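Local atomic coordinates of F-actin-capping protein subunit alpha (Plasmodium berghei, PDB entry 7A0H), a protein that probably binds the fast-growing barbed ends of actin filaments as a homodimer and blocks subunit exchange there, without severing the filaments. Residues Tyr183-Asn197 with Ile208-Phe220. Sequence-based numbering, arbitrary orientation.
Sequences YLKNFHASSWRSSWN and ILTGTIDVVLTYF
Ser-191, Arg-193, Ser-195 and Asn-197 pair with Val-216, Asp-214, Thr-212 and Thr-210 in an antiparallel beta hairpin, the third and fourth strands of the five-stranded meander of this capping-protein chain. Each pair exchanges two backbone bonds; Arg-193 N to Asp-214 O spans 3.1 Å and Asp-214 N to Arg-193 O 2.9 Å, the latter at 172°. Ala-189 and Ser-190 both face Arg-181 of strand 170-183 in a classic beta bulge; toward 208-220, Ala-189 O accepts Thr-218 N and, weakly, Tyr-219 N. Beside it, Thr-218 OG1 donates to His-188 O at 2.8 Å from above the carbonyl plane, its hydroxyl placed between backbone N and carbonyl carbon (chi1 62°). On the face bearing Ser-191, Arg-193 and Ser-195, waters join the strands: one bonds Ser-191 OG and donates weakly to Asp-214 O, another lies 2.9 Å from both Ser-195 OG and Thr-212 O. The charged ends turn to other partners, Arg-193 to Tyr-57 O and Asp-180, and Asp-214 to Arg-230. Within its own strand, Arg-193 NH1 also reaches Trp-192 O from above the carbonyl plane. The face bearing Trp-192, Ile-213 and Trp-196 is largely apolar and packs on helix 243-266; Ile-283 and Pro-285 of the second subunit touch Ser-190, Trp-192 and Val-215. There Ile-213 CG2 sits over one face of Trp-192 in a CH-pi contact, while Val-215 CG2 meets the same indole at CE3. At the loop end, Phe-187 and Tyr-219 form an offset edge-to-face pair, the edge of Phe-187 toward the face of Tyr-219, planes at 77°, and Tyr-219 O takes a water that also bonds Tyr-183 OH. Trp-196 lies flat over Gly-211, whose CA is 3.6 Å from the centre of the six-membered ring, and NE1 donates at 2.7 Å to Ser-194 OG, which lies in the indole plane and also bonds Glu-258 of the helix.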
ATOM      1  N   TYR A 183     -11.262 -13.966  -5.095  1.00 96.73           N
ATOM      2  CA  TYR A 183     -10.911 -15.194  -4.400  1.00 93.38           C
ATOM      3  C   TYR A 183     -12.047 -15.607  -3.494  1.00 96.91           C
ATOM      4  O   TYR A 183     -12.781 -14.775  -2.958  1.00105.05           O
ATOM      5  CB  TYR A 183      -9.611 -15.046  -3.634  1.00 89.19           C
ATOM      6  CG  TYR A 183      -8.374 -14.922  -4.526  1.00104.14           C
ATOM      7  CD1 TYR A 183      -8.369 -15.374  -5.863  1.00101.58           C
ATOM      8  CD2 TYR A 183      -7.200 -14.352  -4.035  1.00 84.78           C
ATOM      9  CE1 TYR A 183      -7.203 -15.245  -6.673  1.00 93.60           C
ATOM     10  CE2 TYR A 183      -6.054 -14.229  -4.817  1.00 87.00           C
ATOM     11  CZ  TYR A 183      -6.054 -14.661  -6.128  1.00 93.35           C
ATOM     12  OH  TYR A 183      -4.891 -14.500  -6.860  1.00 82.90           O
ATOM     13  N   LEU A 184     -12.166 -16.916  -3.308  1.00126.76           N
ATOM     14  CA  LEU A 184     -13.319 -17.422  -2.574  1.00111.26           C
ATOM     15  C   LEU A 184     -14.487 -16.949  -3.421  1.00145.09           C
ATOM     16  O   LEU A 184     -14.625 -17.394  -4.569  1.00138.16           O
ATOM     17  CB  LEU A 184     -13.308 -16.931  -1.143  1.00116.45           C
ATOM     18  CG  LEU A 184     -12.049 -17.514  -0.471  1.00101.89           C
ATOM     19  CD1 LEU A 184     -11.791 -16.972   0.947  1.00171.57           C
ATOM     20  CD2 LEU A 184     -12.115 -19.042  -0.459  1.00 87.84           C
ATOM     21  N   LYS A 185     -15.305 -16.029  -2.917  1.00125.42           N
ATOM     22  CA  LYS A 185     -16.330 -15.468  -3.793  1.00127.17           C
ATOM     23  C   LYS A 185     -16.371 -13.949  -3.724  1.00126.23           C
ATOM     24  O   LYS A 185     -16.759 -13.299  -4.702  1.00118.71           O
ATOM     25  CB  LYS A 185     -17.707 -16.066  -3.479  1.00144.07           C
ATOM     26  CG  LYS A 185     -17.881 -17.553  -3.930  1.00141.04           C
ATOM     27  CD  LYS A 185     -17.719 -17.873  -5.461  1.00164.90           C
ATOM     28  CE  LYS A 185     -18.936 -17.432  -6.316  1.00165.32           C
ATOM     29  NZ  LYS A 185     -18.778 -17.676  -7.791  1.00191.80           N
ATOM     30  N   ASN A 186     -15.966 -13.369  -2.590  1.00118.77           N
ATOM     31  CA  ASN A 186     -16.081 -11.928  -2.434  1.00115.99           C
ATOM     32  C   ASN A 186     -14.811 -11.211  -1.996  1.00111.87           C
ATOM     33  O   ASN A 186     -14.853  -9.992  -1.789  1.00105.88           O
ATOM     34  CB  ASN A 186     -17.213 -11.639  -1.435  1.00171.64           C
ATOM     35  CG  ASN A 186     -16.919 -12.182  -0.040  1.00148.78           C
ATOM     36  OD1 ASN A 186     -16.083 -13.076   0.147  1.00129.36           O
ATOM     37  ND2 ASN A 186     -17.647 -11.667   0.951  1.00143.68           N
ATOM     38  N   PHE A 187     -13.670 -11.873  -1.931  1.00 99.19           N
ATOM     39  CA  PHE A 187     -12.419 -11.175  -1.672  1.00 94.66           C
ATOM     40  C   PHE A 187     -11.883 -10.675  -3.014  1.00 90.38           C
ATOM     41  O   PHE A 187     -11.517 -11.482  -3.869  1.00 75.53           O
ATOM     42  CB  PHE A 187     -11.393 -12.081  -1.001  1.00119.12           C
ATOM     43  CG  PHE A 187     -11.732 -12.484   0.436  1.00124.77           C
ATOM     44  CD1 PHE A 187     -12.823 -13.298   0.720  1.00116.01           C
ATOM     45  CD2 PHE A 187     -10.915 -12.073   1.487  1.00104.65           C
ATOM     46  CE1 PHE A 187     -13.105 -13.669   2.032  1.00113.10           C
ATOM     47  CE2 PHE A 187     -11.186 -12.448   2.807  1.00125.78           C
ATOM     48  CZ  PHE A 187     -12.280 -13.244   3.081  1.00124.35           C
ATOM     49  N   HIS A 188     -11.834  -9.351  -3.207  1.00 69.78           N
ATOM     50  CA  HIS A 188     -11.431  -8.823  -4.508  1.00 72.65           C
ATOM     51  C   HIS A 188      -9.945  -9.038  -4.717  1.00 63.84           C
ATOM     52  O   HIS A 188      -9.121  -8.447  -4.021  1.00 68.94           O
ATOM     53  CB  HIS A 188     -11.741  -7.344  -4.612  1.00 68.48           C
ATOM     54  CG  HIS A 188     -11.317  -6.750  -5.915  1.00 63.37           C
ATOM     55  ND1 HIS A 188     -10.351  -5.776  -6.014  1.00 70.52           N
ATOM     56  CD2 HIS A 188     -11.706  -7.015  -7.181  1.00 66.40           C
ATOM     57  CE1 HIS A 188     -10.184  -5.448  -7.280  1.00 68.25           C
ATOM     58  NE2 HIS A 188     -10.992  -6.190  -8.007  1.00 64.40           N
ATOM     59  N   ALA A 189      -9.580  -9.779  -5.744  1.00 72.12           N
ATOM     60  CA  ALA A 189      -8.175 -10.122  -5.923  1.00 49.02           C
ATOM     61  C   ALA A 189      -7.413  -9.201  -6.861  1.00 58.49           C
ATOM     62  O   ALA A 189      -6.252  -8.872  -6.581  1.00 55.71           O
ATOM     63  CB  ALA A 189      -8.070 -11.571  -6.384  1.00 59.67           C
ATOM     64  N   SER A 190      -8.016  -8.815  -7.985  1.00 57.26           N
ATOM     65  CA  SER A 190      -7.315  -8.018  -8.981  1.00 50.04           C
ATOM     66  C   SER A 190      -8.320  -7.257  -9.816  1.00 48.45           C
ATOM     67  O   SER A 190      -9.482  -7.683  -9.997  1.00 43.94           O
ATOM     68  CB  SER A 190      -6.448  -8.880  -9.932  1.00 47.63           C
ATOM     69  OG  SER A 190      -7.203  -9.969 -10.487  1.00 53.10           O
ATOM     70  N   SER A 191      -7.810  -6.171 -10.411  1.00 40.65           N
ATOM     71  CA  SER A 191      -8.478  -5.551 -11.550  1.00 59.46           C
ATOM     72  C   SER A 191      -7.563  -5.406 -12.776  1.00 55.31           C
ATOM     73  O   SER A 191      -6.394  -5.012 -12.670  1.00 48.87           O
ATOM     74  CB  SER A 191      -8.968  -4.191 -11.171  1.00 49.91           C
ATOM     75  OG  SER A 191      -7.804  -3.447 -10.810  1.00 57.37           O
ATOM     76  N   TRP A 192      -8.134  -5.720 -13.925  1.00 48.70           N
ATOM     77  CA  TRP A 192      -7.615  -5.401 -15.250  1.00 47.59           C
ATOM     78  C   TRP A 192      -8.565  -4.408 -15.895  1.00 45.40           C
ATOM     79  O   TRP A 192      -9.777  -4.651 -15.986  1.00 39.86           O
ATOM     80  CB  TRP A 192      -7.485  -6.670 -16.082  1.00 51.88           C
ATOM     81  CG  TRP A 192      -7.111  -6.541 -17.572  1.00 58.17           C
ATOM     82  CD1 TRP A 192      -7.972  -6.346 -18.618  1.00 46.15           C
ATOM     83  CD2 TRP A 192      -5.814  -6.620 -18.143  1.00 51.08           C
ATOM     84  NE1 TRP A 192      -7.306  -6.306 -19.784  1.00 47.90           N
ATOM     85  CE2 TRP A 192      -5.972  -6.476 -19.550  1.00 57.71           C
ATOM     86  CE3 TRP A 192      -4.533  -6.825 -17.616  1.00 45.40           C
ATOM     87  CZ2 TRP A 192      -4.895  -6.506 -20.439  1.00 45.67           C
ATOM     88  CZ3 TRP A 192      -3.453  -6.883 -18.502  1.00 47.31           C
ATOM     89  CH2 TRP A 192      -3.650  -6.713 -19.908  1.00 55.38           C
ATOM     90  N   ARG A 193      -8.007  -3.284 -16.302  1.00 39.07           N
ATOM     91  CA  ARG A 193      -8.704  -2.196 -16.970  1.00 43.45           C
ATOM     92  C   ARG A 193      -7.893  -1.764 -18.213  1.00 49.37           C
ATOM     93  O   ARG A 193      -6.750  -1.288 -18.096  1.00 42.52           O
ATOM     94  CB  ARG A 193      -8.884  -1.010 -15.992  1.00 43.82           C
ATOM     95  CG  ARG A 193      -9.844  -1.254 -14.810  1.00 45.85           C
ATOM     96  CD  ARG A 193     -11.079  -1.666 -15.314  1.00 50.86           C
ATOM     97  NE  ARG A 193     -12.155  -1.812 -14.393  1.00 43.84           N
ATOM     98  CZ  ARG A 193     -12.443  -2.876 -13.670  1.00 55.48           C
ATOM     99  NH1 ARG A 193     -11.694  -3.941 -13.696  1.00 47.93           N
ATOM    100  NH2 ARG A 193     -13.534  -2.843 -12.884  1.00 47.29           N
ATOM    101  N   SER A 194      -8.486  -1.890 -19.393  1.00 42.00           N
ATOM    102  CA  SER A 194      -7.793  -1.588 -20.663  1.00 38.10           C
ATOM    103  C   SER A 194      -8.626  -0.584 -21.449  1.00 35.87           C
ATOM    104  O   SER A 194      -9.761  -0.888 -21.875  1.00 36.97           O
ATOM    105  CB  SER A 194      -7.555  -2.867 -21.490  1.00 41.77           C
ATOM    106  OG  SER A 194      -6.950  -2.548 -22.750  1.00 39.20           O
ATOM    107  N   SER A 195      -8.106   0.604 -21.629  1.00 32.47           N
ATOM    108  CA  SER A 195      -8.954   1.659 -22.129  1.00 41.36           C
ATOM    109  C   SER A 195      -8.322   2.368 -23.304  1.00 35.82           C
ATOM    110  O   SER A 195      -7.100   2.613 -23.310  1.00 39.15           O
ATOM    111  CB  SER A 195      -9.326   2.705 -20.932  1.00 38.77           C
ATOM    112  OG  SER A 195      -8.137   3.266 -20.412  1.00 44.12           O
ATOM    113  N   TRP A 196      -9.156   2.757 -24.271  1.00 47.19           N
ATOM    114  CA  TRP A 196      -8.691   3.160 -25.613  1.00 40.83           C
ATOM    115  C   TRP A 196      -9.570   4.291 -26.103  1.00 43.37           C
ATOM    116  O   TRP A 196     -10.818   4.223 -25.992  1.00 43.42           O
ATOM    117  CB  TRP A 196      -8.746   1.937 -26.580  1.00 42.89           C
ATOM    118  CG  TRP A 196      -7.827   0.892 -26.043  1.00 35.63           C
ATOM    119  CD1 TRP A 196      -8.155  -0.093 -25.151  1.00 39.09           C
ATOM    120  CD2 TRP A 196      -6.412   0.773 -26.279  1.00 39.94           C
ATOM    121  NE1 TRP A 196      -7.019  -0.773 -24.740  1.00 39.51           N
ATOM    122  CE2 TRP A 196      -5.950  -0.281 -25.446  1.00 33.80           C
ATOM    123  CE3 TRP A 196      -5.507   1.434 -27.134  1.00 41.31           C
ATOM    124  CZ2 TRP A 196      -4.613  -0.763 -25.510  1.00 40.89           C
ATOM    125  CZ3 TRP A 196      -4.167   1.028 -27.130  1.00 41.42           C
ATOM    126  CH2 TRP A 196      -3.738  -0.084 -26.321  1.00 49.43           C
ATOM    127  N   ASN A 197      -8.913   5.346 -26.558  1.00 34.32           N
ATOM    128  CA  ASN A 197      -9.608   6.470 -27.168  1.00 48.96           C
ATOM    129  C   ASN A 197      -9.102   6.774 -28.591  1.00 52.25           C
ATOM    130  O   ASN A 197      -7.891   6.737 -28.882  1.00 42.93           O
ATOM    131  CB  ASN A 197      -9.408   7.689 -26.299  1.00 57.74           C
ATOM    132  CG  ASN A 197     -10.412   8.743 -26.561  1.00 60.53           C
ATOM    133  OD1 ASN A 197     -11.593   8.591 -26.261  1.00 48.78           O
ATOM    134  ND2 ASN A 197      -9.959   9.834 -27.146  1.00 52.00           N
ATOM    135  N   ILE A 208      -5.019   8.348 -34.558  1.00 53.92           N
ATOM    136  CA  ILE A 208      -4.189   8.148 -33.388  1.00 52.67           C
ATOM    137  C   ILE A 208      -5.045   7.392 -32.392  1.00 39.10           C
ATOM    138  O   ILE A 208      -6.163   7.803 -32.101  1.00 46.99           O
ATOM    139  CB  ILE A 208      -3.730   9.470 -32.781  1.00 55.08           C
ATOM    140  CG1 ILE A 208      -2.887  10.243 -33.793  1.00 55.05           C
ATOM    141  CG2 ILE A 208      -2.874   9.241 -31.557  1.00 49.26           C
ATOM    142  CD1 ILE A 208      -1.837   9.368 -34.477  1.00 66.51           C
ATOM    143  N   LEU A 209      -4.582   6.263 -31.983  1.00 42.22           N
ATOM    144  CA  LEU A 209      -5.213   5.444 -30.971  1.00 50.49           C
ATOM    145  C   LEU A 209      -4.287   5.521 -29.739  1.00 54.22           C
ATOM    146  O   LEU A 209      -3.094   5.264 -29.840  1.00 40.93           O
ATOM    147  CB  LEU A 209      -5.386   4.028 -31.496  1.00 39.18           C
ATOM    148  CG  LEU A 209      -6.083   3.109 -30.512  1.00 52.35           C
ATOM    149  CD1 LEU A 209      -7.630   3.440 -30.337  1.00 38.21           C
ATOM    150  CD2 LEU A 209      -5.900   1.693 -30.953  1.00 45.96           C
ATOM    151  N   THR A 210      -4.795   6.097 -28.646  1.00 45.55           N
ATOM    152  CA  THR A 210      -4.120   6.188 -27.337  1.00 45.40           C
ATOM    153  C   THR A 210      -4.776   5.196 -26.403  1.00 40.09           C
ATOM    154  O   THR A 210      -5.996   5.002 -26.470  1.00 41.83           O
ATOM    155  CB  THR A 210      -4.294   7.545 -26.682  1.00 42.66           C
ATOM    156  OG1 THR A 210      -5.712   7.778 -26.598  1.00 49.74           O
ATOM    157  CG2 THR A 210      -3.599   8.615 -27.484  1.00 48.90           C
ATOM    158  N   GLY A 211      -3.980   4.537 -25.584  1.00 43.65           N
ATOM    159  CA  GLY A 211      -4.511   3.544 -24.683  1.00 45.06           C
ATOM    160  C   GLY A 211      -3.756   3.529 -23.377  1.00 41.73           C
ATOM    161  O   GLY A 211      -2.623   4.028 -23.254  1.00 39.73           O
ATOM    162  N   THR A 212      -4.431   2.948 -22.372  1.00 40.24           N
ATOM    163  CA  THR A 212      -3.844   2.739 -21.048  1.00 37.24           C
ATOM    164  C   THR A 212      -4.266   1.376 -20.542  1.00 39.01           C
ATOM    165  O   THR A 212      -5.443   1.010 -20.640  1.00 43.35           O
ATOM    166  CB  THR A 212      -4.287   3.840 -20.084  1.00 44.16           C
ATOM    167  OG1 THR A 212      -3.958   5.132 -20.630  1.00 45.44           O
ATOM    168  CG2 THR A 212      -3.647   3.682 -18.642  1.00 50.38           C
ATOM    169  N   ILE A 213      -3.303   0.596 -20.091  1.00 43.95           N
ATOM    170  CA  ILE A 213      -3.589  -0.690 -19.475  1.00 41.45           C
ATOM    171  C   ILE A 213      -3.145  -0.654 -18.007  1.00 45.33           C
ATOM    172  O   ILE A 213      -1.960  -0.460 -17.710  1.00 40.80           O
ATOM    173  CB  ILE A 213      -2.905  -1.858 -20.226  1.00 40.92           C
ATOM    174  CG1 ILE A 213      -3.466  -1.967 -21.685  1.00 47.81           C
ATOM    175  CG2 ILE A 213      -3.157  -3.104 -19.474  1.00 43.29           C
ATOM    176  CD1 ILE A 213      -2.868  -3.111 -22.486  1.00 39.62           C
ATOM    177  N   ASP A 214      -4.097  -0.887 -17.107  1.00 51.18           N
ATOM    178  CA  ASP A 214      -3.888  -0.823 -15.655  1.00 43.87           C
ATOM    179  C   ASP A 214      -4.043  -2.214 -15.080  1.00 49.96           C
ATOM    180  O   ASP A 214      -5.061  -2.870 -15.323  1.00 47.68           O
ATOM    181  CB  ASP A 214      -4.891   0.103 -15.010  1.00 43.21           C
ATOM    182  CG  ASP A 214      -4.543   1.605 -15.189  1.00 47.18           C
ATOM    183  OD1 ASP A 214      -3.350   1.989 -15.054  1.00 49.83           O
ATOM    184  OD2 ASP A 214      -5.496   2.414 -15.421  1.00 61.72           O
ATOM    185  N   VAL A 215      -3.029  -2.689 -14.364  1.00 55.54           N
ATOM    186  CA  VAL A 215      -3.095  -3.977 -13.678  1.00 51.12           C
ATOM    187  C   VAL A 215      -2.883  -3.702 -12.185  1.00 51.39           C
ATOM    188  O   VAL A 215      -1.913  -3.023 -11.819  1.00 52.67           O
ATOM    189  CB  VAL A 215      -2.021  -4.941 -14.171  1.00 44.73           C
ATOM    190  CG1 VAL A 215      -2.344  -6.345 -13.737  1.00 56.80           C
ATOM    191  CG2 VAL A 215      -1.981  -4.932 -15.678  1.00 52.44           C
ATOM    192  N   VAL A 216      -3.786  -4.202 -11.333  1.00 50.33           N
ATOM    193  CA  VAL A 216      -3.698  -3.928  -9.897  1.00 43.95           C
ATOM    194  C   VAL A 216      -3.886  -5.229  -9.160  1.00 51.20           C
ATOM    195  O   VAL A 216      -4.970  -5.845  -9.249  1.00 51.62           O
ATOM    196  CB  VAL A 216      -4.764  -2.938  -9.360  1.00 51.89           C
ATOM    197  CG1 VAL A 216      -4.437  -2.564  -7.871  1.00 56.85           C
ATOM    198  CG2 VAL A 216      -4.900  -1.689 -10.197  1.00 51.07           C
ATOM    199  N   LEU A 217      -2.885  -5.605  -8.362  1.00 46.39           N
ATOM    200  CA  LEU A 217      -3.036  -6.721  -7.438  1.00 53.49           C
ATOM    201  C   LEU A 217      -3.506  -6.082  -6.117  1.00 54.68           C
ATOM    202  O   LEU A 217      -2.924  -5.082  -5.639  1.00 47.28           O
ATOM    203  CB  LEU A 217      -1.729  -7.477  -7.252  1.00 55.34           C
ATOM    204  CG  LEU A 217      -1.723  -8.755  -6.384  1.00 56.44           C
ATOM    205  CD1 LEU A 217      -2.603  -9.917  -7.100  1.00 55.01           C
ATOM    206  CD2 LEU A 217      -0.331  -9.217  -6.068  1.00 54.53           C
ATOM    207  N   THR A 218      -4.575  -6.647  -5.554  1.00 53.15           N
ATOM    208  CA  THR A 218      -5.215  -6.123  -4.357  1.00 59.74           C
ATOM    209  C   THR A 218      -5.397  -7.149  -3.246  1.00 56.06           C
ATOM    210  O   THR A 218      -5.745  -6.750  -2.136  1.00 63.26           O
ATOM    211  CB  THR A 218      -6.596  -5.478  -4.680  1.00 60.92           C
ATOM    212  OG1 THR A 218      -7.553  -6.419  -5.222  1.00 56.11           O
ATOM    213  CG2 THR A 218      -6.430  -4.270  -5.593  1.00 65.14           C
ATOM    214  N   TYR A 219      -5.142  -8.434  -3.497  1.00 61.38           N
ATOM    215  CA  TYR A 219      -5.105  -9.449  -2.465  1.00 71.55           C
ATOM    216  C   TYR A 219      -3.768 -10.155  -2.597  1.00 74.06           C
ATOM    217  O   TYR A 219      -3.411 -10.616  -3.692  1.00 62.28           O
ATOM    218  CB  TYR A 219      -6.256 -10.427  -2.562  1.00 72.52           C
ATOM    219  CG  TYR A 219      -6.655 -10.963  -1.197  1.00 77.95           C
ATOM    220  CD1 TYR A 219      -7.317 -10.151  -0.285  1.00 88.42           C
ATOM    221  CD2 TYR A 219      -6.376 -12.273  -0.824  1.00 86.25           C
ATOM    222  CE1 TYR A 219      -7.685 -10.623   0.968  1.00 94.71           C
ATOM    223  CE2 TYR A 219      -6.748 -12.760   0.426  1.00 89.81           C
ATOM    224  CZ  TYR A 219      -7.396 -11.923   1.319  1.00 91.49           C
ATOM    225  OH  TYR A 219      -7.776 -12.374   2.562  1.00107.74           O
ATOM    226  N   PHE A 220      -3.056 -10.282  -1.474  1.00 68.41           N
ATOM    227  CA  PHE A 220      -1.717 -10.861  -1.486  1.00 65.28           C
ATOM    228  C   PHE A 220      -1.383 -11.313  -0.070  1.00 80.19           C
ATOM    229  O   PHE A 220      -1.212 -10.485   0.842  1.00 66.17           O
ATOM    230  CB  PHE A 220      -0.692  -9.856  -2.028  1.00 58.35           C
ATOM    231  CG  PHE A 220       0.751 -10.374  -2.030  1.00 69.21           C
ATOM    232  CD1 PHE A 220       1.124 -11.417  -2.855  1.00 63.49           C
ATOM    233  CD2 PHE A 220       1.725  -9.819  -1.201  1.00 72.00           C
ATOM    234  CE1 PHE A 220       2.436 -11.909  -2.854  1.00 71.89           C
ATOM    235  CE2 PHE A 220       3.039 -10.296  -1.198  1.00 83.84           C
ATOM    236  CZ  PHE A 220       3.403 -11.350  -2.042  1.00 64.60           C
TER
HETATM  237  O   HOH W   1      -2.955 -12.731  -5.135  1.00 75.03           O
HETATM  238  O   HOH W   2      -6.877  -2.030 -13.074  1.00 45.30           O
HETATM  239  O   HOH W   3      -7.190   1.554 -18.337  1.00 49.00           O
HETATM  240  O   HOH W   4      -6.910   9.591 -28.418  1.00 54.68           O